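Local coordinates for protein ArsR family transcriptional regulator (Staphylococcus aureus, PDB 6CDB) that probably represses transcription as a zinc-responsive, DNA-binding regulator of the ArsR family, working as a helix-turn-helix dimer, at residues A[22-35]-A[49-63]. The protein carries 1 engineered substitution. Residues are numbered along the deposited sequence; the frame is centred on the assembly and turned at random.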
loop_
_atom_site.group_PDB
_atom_site.type_symbol
_atom_site.label_atom_id
_atom_site.label_comp_id
_atom_site.label_asym_id
_atom_site.label_seq_id
_atom_site.Cartn_x
_atom_site.Cartn_y
_atom_site.Cartn_z
ATOM N N ALA A 22 1.117 -7.728 3.256
ATOM C CA ALA A 22 2.491 -7.830 3.738
ATOM C C ALA A 22 3.014 -6.486 4.223
ATOM O O ALA A 22 3.780 -6.425 5.192
ATOM C CB ALA A 22 3.393 -8.379 2.641
ATOM N N LEU A 23 2.629 -5.394 3.564
ATOM C CA LEU A 23 3.104 -4.100 4.034
ATOM C C LEU A 23 2.344 -3.599 5.251
ATOM O O LEU A 23 2.711 -2.554 5.793
ATOM C CB LEU A 23 3.016 -3.058 2.910
ATOM C CG LEU A 23 3.941 -3.230 1.708
ATOM C CD1 LEU A 23 3.509 -2.293 0.602
ATOM C CD2 LEU A 23 5.397 -2.949 2.115
ATOM N N GLY A 24 1.276 -4.277 5.675
ATOM C CA GLY A 24 0.565 -3.846 6.863
ATOM C C GLY A 24 1.283 -4.298 8.129
ATOM O O GLY A 24 0.716 -5.015 8.951
ATOM N N ASP A 25 2.533 -3.884 8.294
ATOM C CA ASP A 25 3.384 -4.358 9.386
ATOM C C ASP A 25 4.375 -3.250 9.706
ATOM O O ASP A 25 5.134 -2.843 8.823
ATOM C CB ASP A 25 4.104 -5.652 8.983
ATOM C CG ASP A 25 5.018 -6.198 10.080
ATOM O OD1 ASP A 25 4.749 -7.301 10.592
ATOM O OD2 ASP A 25 6.017 -5.544 10.417
ATOM N N TYR A 26 4.372 -2.774 10.958
ATOM C CA TYR A 26 5.150 -1.585 11.319
ATOM C C TYR A 26 6.633 -1.760 11.015
ATOM O O TYR A 26 7.276 -0.865 10.450
ATOM C CB TYR A 26 4.953 -1.266 12.799
ATOM C CG TYR A 26 5.770 -0.097 13.309
ATOM C CD1 TYR A 26 5.503 1.196 12.880
ATOM C CD2 TYR A 26 6.779 -0.287 14.243
ATOM C CE1 TYR A 26 6.223 2.268 13.342
ATOM C CE2 TYR A 26 7.520 0.789 14.721
ATOM C CZ TYR A 26 7.234 2.064 14.262
ATOM O OH TYR A 26 7.947 3.140 14.717
ATOM N N ASN A 27 7.199 -2.898 11.413
ATOM C CA ASN A 27 8.622 -3.132 11.202
ATOM C C ASN A 27 8.949 -3.303 9.727
ATOM O O ASN A 27 10.010 -2.862 9.270
ATOM C CB ASN A 27 9.080 -4.352 12.009
ATOM C CG ASN A 27 9.327 -4.017 13.464
ATOM O OD1 ASN A 27 9.683 -2.882 13.792
ATOM N ND2 ASN A 27 9.129 -4.998 14.351
ATOM N N ARG A 28 8.062 -3.951 8.969
ATOM C CA ARG A 28 8.269 -4.051 7.527
ATOM C C ARG A 28 8.214 -2.681 6.867
ATOM O O ARG A 28 8.974 -2.409 5.938
ATOM C CB ARG A 28 7.238 -4.982 6.890
ATOM C CG ARG A 28 7.488 -6.445 7.177
ATOM C CD ARG A 28 6.648 -7.344 6.281
ATOM N NE ARG A 28 6.562 -8.656 6.900
ATOM C CZ ARG A 28 5.445 -9.190 7.366
ATOM N NH1 ARG A 28 4.285 -8.552 7.221
ATOM N NH2 ARG A 28 5.492 -10.384 7.948
ATOM N N ILE A 29 7.322 -1.805 7.332
ATOM C CA ILE A 29 7.311 -0.435 6.829
ATOM C C ILE A 29 8.618 0.277 7.181
ATOM O O ILE A 29 9.150 1.058 6.382
ATOM C CB ILE A 29 6.080 0.313 7.368
ATOM C CG1 ILE A 29 4.807 -0.207 6.675
ATOM C CG2 ILE A 29 6.225 1.822 7.177
ATOM C CD1 ILE A 29 4.895 -0.168 5.135
ATOM N N ARG A 30 9.165 0.014 8.372
ATOM C CA ARG A 30 10.424 0.662 8.740
ATOM C C ARG A 30 11.569 0.177 7.861
ATOM O O ARG A 30 12.423 0.972 7.423
ATOM C CB ARG A 30 10.735 0.414 10.220
ATOM C CG ARG A 30 9.881 1.230 11.180
ATOM C CD ARG A 30 10.683 1.536 12.437
ATOM N NE ARG A 30 10.944 0.324 13.196
ATOM C CZ ARG A 30 12.020 0.105 13.952
ATOM N NH1 ARG A 30 12.990 1.018 14.066
ATOM N NH2 ARG A 30 12.123 -1.046 14.591
ATOM N N ILE A 31 11.607 -1.125 7.595
ATOM C CA ILE A 31 12.605 -1.666 6.677
ATOM C C ILE A 31 12.449 -1.035 5.295
ATOM O O ILE A 31 13.431 -0.607 4.671
ATOM C CB ILE A 31 12.486 -3.198 6.612
ATOM C CG1 ILE A 31 12.817 -3.825 7.978
ATOM C CG2 ILE A 31 13.359 -3.761 5.486
ATOM C CD1 ILE A 31 12.550 -5.315 8.039
ATOM N N MET A 32 11.206 -0.972 4.794
ATOM C CA MET A 32 10.981 -0.451 3.447
ATOM C C MET A 32 11.348 1.021 3.352
ATOM O O MET A 32 11.886 1.464 2.335
ATOM C CB MET A 32 9.526 -0.642 3.031
ATOM C CG MET A 32 9.072 -2.090 2.888
ATOM S SD MET A 32 9.688 -2.912 1.421
ATOM C CE MET A 32 8.552 -2.217 0.210
ATOM N N GLU A 33 11.031 1.807 4.381
ATOM C CA GLU A 33 11.396 3.217 4.347
ATOM C C GLU A 33 12.918 3.382 4.362
ATOM O O GLU A 33 13.470 4.197 3.602
ATOM C CB GLU A 33 10.727 3.944 5.514
ATOM C CG GLU A 33 10.743 5.465 5.421
ATOM C CD GLU A 33 11.998 6.074 6.012
ATOM O OE1 GLU A 33 12.603 5.428 6.892
ATOM O OE2 GLU A 33 12.380 7.183 5.589
ATOM N N LEU A 34 13.617 2.585 5.184
ATOM C CA LEU A 34 15.081 2.619 5.169
ATOM C C LEU A 34 15.620 2.350 3.764
ATOM O O LEU A 34 16.501 3.068 3.266
ATOM C CB LEU A 34 15.635 1.597 6.176
ATOM C CG LEU A 34 17.128 1.564 6.529
ATOM C CD1 LEU A 34 17.339 0.906 7.896
ATOM C CD2 LEU A 34 17.948 0.835 5.466
ATOM N N LEU A 35 15.106 1.302 3.115
ATOM C CA LEU A 35 15.553 0.969 1.764
ATOM C C LEU A 35 15.164 2.042 0.760
ATOM O O LEU A 35 15.852 2.214 -0.257
ATOM C CB LEU A 35 14.975 -0.385 1.344
ATOM C CG LEU A 35 15.500 -1.555 2.183
ATOM C CD1 LEU A 35 14.789 -2.847 1.838
ATOM C CD2 LEU A 35 16.997 -1.690 1.959
ATOM N N LEU A 49 17.764 -0.157 12.637
ATOM C CA LEU A 49 16.402 -0.216 13.173
ATOM C C LEU A 49 16.321 -0.868 14.552
ATOM O O LEU A 49 15.248 -0.863 15.156
ATOM C CB LEU A 49 15.473 -0.964 12.195
ATOM C CG LEU A 49 15.412 -0.360 10.790
ATOM C CD1 LEU A 49 14.529 -1.191 9.862
ATOM C CD2 LEU A 49 14.917 1.084 10.851
ATOM N N ASN A 50 17.423 -1.403 15.066
ATOM C CA ASN A 50 17.429 -2.146 16.326
ATOM C C ASN A 50 16.470 -3.334 16.253
ATOM O O ASN A 50 15.574 -3.512 17.088
ATOM C CB ASN A 50 17.120 -1.246 17.524
ATOM C CG ASN A 50 17.556 -1.873 18.837
ATOM O OD1 ASN A 50 16.772 -2.007 19.777
ATOM N ND2 ASN A 50 18.809 -2.291 18.890
ATOM N N LEU A 51 16.674 -4.150 15.223
ATOM C CA LEU A 51 15.973 -5.402 15.003
ATOM C C LEU A 51 17.021 -6.488 14.822
ATOM O O LEU A 51 18.112 -6.226 14.310
ATOM C CB LEU A 51 15.058 -5.315 13.761
ATOM C CG LEU A 51 13.997 -4.212 13.828
ATOM C CD1 LEU A 51 13.298 -3.997 12.477
ATOM C CD2 LEU A 51 12.980 -4.553 14.944
ATOM N N SER A 52 16.717 -7.698 15.266
ATOM C CA SER A 52 17.700 -8.761 15.130
ATOM C C SER A 52 17.915 -9.102 13.658
ATOM O O SER A 52 17.056 -8.867 12.807
ATOM C CB SER A 52 17.260 -10.004 15.902
ATOM O OG SER A 52 16.247 -10.697 15.207
ATOM N N GLN A 53 19.095 -9.649 13.353
ATOM C CA GLN A 53 19.363 -10.051 11.975
ATOM C C GLN A 53 18.425 -11.169 11.532
ATOM O O GLN A 53 17.980 -11.186 10.381
ATOM C CB GLN A 53 20.827 -10.467 11.810
ATOM C CG GLN A 53 21.811 -9.318 12.016
ATOM C CD GLN A 53 23.114 -9.493 11.243
ATOM O OE1 GLN A 53 23.166 -10.190 10.224
ATOM N NE2 GLN A 53 24.172 -8.847 11.723
ATOM N N SER A 54 18.125 -12.117 12.431
ATOM C CA SER A 54 17.144 -13.164 12.146
ATOM C C SER A 54 15.828 -12.579 11.655
ATOM O O SER A 54 15.288 -12.988 10.620
ATOM C CB SER A 54 16.892 -14.001 13.405
ATOM O OG SER A 54 17.958 -14.886 13.646
ATOM N N ASN A 55 15.286 -11.638 12.427
ATOM C CA ASN A 55 13.995 -11.043 12.124
ATOM C C ASN A 55 14.041 -10.280 10.799
ATOM O O ASN A 55 13.187 -10.473 9.931
ATOM C CB ASN A 55 13.594 -10.128 13.285
ATOM C CG ASN A 55 12.188 -9.604 13.151
ATOM O OD1 ASN A 55 11.388 -10.157 12.398
ATOM N ND2 ASN A 55 11.875 -8.528 13.876
ATOM N N VAL A 56 15.046 -9.414 10.626
ATOM C CA VAL A 56 15.186 -8.670 9.372
ATOM C C VAL A 56 15.220 -9.632 8.191
ATOM O O VAL A 56 14.518 -9.443 7.187
ATOM C CB VAL A 56 16.448 -7.785 9.406
ATOM C CG1 VAL A 56 16.685 -7.162 8.039
ATOM C CG2 VAL A 56 16.336 -6.707 10.487
ATOM N N SER A 57 16.028 -10.690 8.304
ATOM C CA SER A 57 16.136 -11.668 7.227
ATOM C C SER A 57 14.796 -12.325 6.932
ATOM O O SER A 57 14.436 -12.507 5.767
ATOM C CB SER A 57 17.180 -12.728 7.577
ATOM O OG SER A 57 18.483 -12.263 7.269
ATOM N N HIS A 58 14.050 -12.700 7.970
ATOM C CA HIS A 58 12.728 -13.287 7.755
ATOM C C HIS A 58 11.822 -12.327 6.974
ATOM O O HIS A 58 11.227 -12.696 5.942
ATOM C CB HIS A 58 12.126 -13.656 9.116
ATOM C CG HIS A 58 10.854 -14.446 9.044
ATOM N ND1 HIS A 58 10.827 -15.799 8.776
ATOM C CD2 HIS A 58 9.566 -14.079 9.247
ATOM C CE1 HIS A 58 9.576 -16.224 8.791
ATOM N NE2 HIS A 58 8.792 -15.200 9.075
ATOM N N GLN A 59 11.730 -11.075 7.440
ATOM C CA GLN A 59 10.845 -10.112 6.790
ATOM C C GLN A 59 11.269 -9.851 5.351
ATOM O O GLN A 59 10.420 -9.680 4.473
ATOM C CB GLN A 59 10.807 -8.802 7.577
ATOM C CG GLN A 59 10.519 -8.968 9.054
ATOM C CD GLN A 59 9.311 -9.849 9.335
ATOM O OE1 GLN A 59 8.294 -9.774 8.646
ATOM N NE2 GLN A 59 9.429 -10.698 10.350
ATOM N N LEU A 60 12.577 -9.840 5.085
ATOM C CA LEU A 60 13.061 -9.599 3.728
ATOM C C LEU A 60 12.827 -10.797 2.817
ATOM O O LEU A 60 12.629 -10.613 1.609
ATOM C CB LEU A 60 14.551 -9.248 3.741
ATOM C CG LEU A 60 14.991 -7.958 4.412
ATOM C CD1 LEU A 60 16.536 -7.920 4.514
ATOM C CD2 LEU A 60 14.506 -6.757 3.648
ATOM N N LYS A 61 12.869 -12.026 3.350
ATOM C CA LYS A 61 12.444 -13.162 2.535
ATOM C C LYS A 61 11.000 -12.986 2.116
ATOM O O LYS A 61 10.654 -13.197 0.945
ATOM C CB LYS A 61 12.603 -14.489 3.271
ATOM C CG LYS A 61 13.950 -14.713 3.904
ATOM C CD LYS A 61 15.014 -15.061 2.886
ATOM C CE LYS A 61 16.393 -14.967 3.535
ATOM N NZ LYS A 61 16.484 -15.907 4.714
ATOM N N LEU A 62 10.140 -12.574 3.055
ATOM C CA LEU A 62 8.739 -12.375 2.684
ATOM C C LEU A 62 8.593 -11.260 1.648
ATOM O O LEU A 62 7.913 -11.432 0.632
ATOM C CB LEU A 62 7.886 -12.078 3.915
ATOM C CG LEU A 62 6.466 -11.596 3.577
ATOM C CD1 LEU A 62 5.699 -12.566 2.640
ATOM C CD2 LEU A 62 5.672 -11.363 4.845
ATOM N N LEU A 63 9.235 -10.112 1.888
ATOM C CA LEU A 63 9.117 -8.986 0.964
ATOM C C LEU A 63 9.677 -9.333 -0.410
ATOM O O LEU A 63 9.150 -8.880 -1.438
ATOM C CB LEU A 63 9.825 -7.753 1.542
ATOM C CG LEU A 63 9.220 -7.185 2.831
ATOM C CD1 LEU A 63 10.119 -6.110 3.446
ATOM C CD2 LEU A 63 7.801 -6.638 2.576
HETATM O O HOH W 1 13.210 -1.697 17.016
#
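Ile31 and the leucines Leu49, Leu60 and Leu63 form the apolar centre of a near-perpendicular helix packing in the ArsR-type winged helix-turn-helix domain: helix 26-35 crosses helix 53-63 at 81° and also packs on Leu49, at the end of helix 42-49. The last two helices make up the helix-turn-helix, 53-65 probably being the DNA-recognition helix, as in ArsR relatives. Ile31 spreads its branches between them: CG1 meets Leu49 CD1, whereas CG2 reaches Leu60 CD2 at 3.7 Å. Deeper in, Met32 SD lies 3.8 Å from Leu63 CD1, and Leu68 and Val69 extend this core.

Two arginines, at separate places along the more exposed flank, add polar grips. A bend in the Arg30 chain (chi3 -67°) brings its guanidinium to the Leu49 carbonyl, NH1 to O at 3.1 Å and NH2 to O at 3.2 Å. A water bridges Arg30 NH2 and the same oxygen; Asn27 OD1 accepts from NH2 in the guanidinium plane, which probably helps to hold the group's rotation.

Arg28 NE and NH2 make weak, strongly bent bonds to Gln59 OE1, while Gln59 NE2 donates to Asn55 OD1. Leu62 CD2 lies over one guanidinium face, 3.3 Å from CZ; over the opposite one Asp25 OD1 forms a long salt bridge, by charge alone. The two-nitrogen grip thus probably sets the position of Arg30, whereas Arg28 relies more on Leu62, Asp25 and its NH1 bond to Ala22 O.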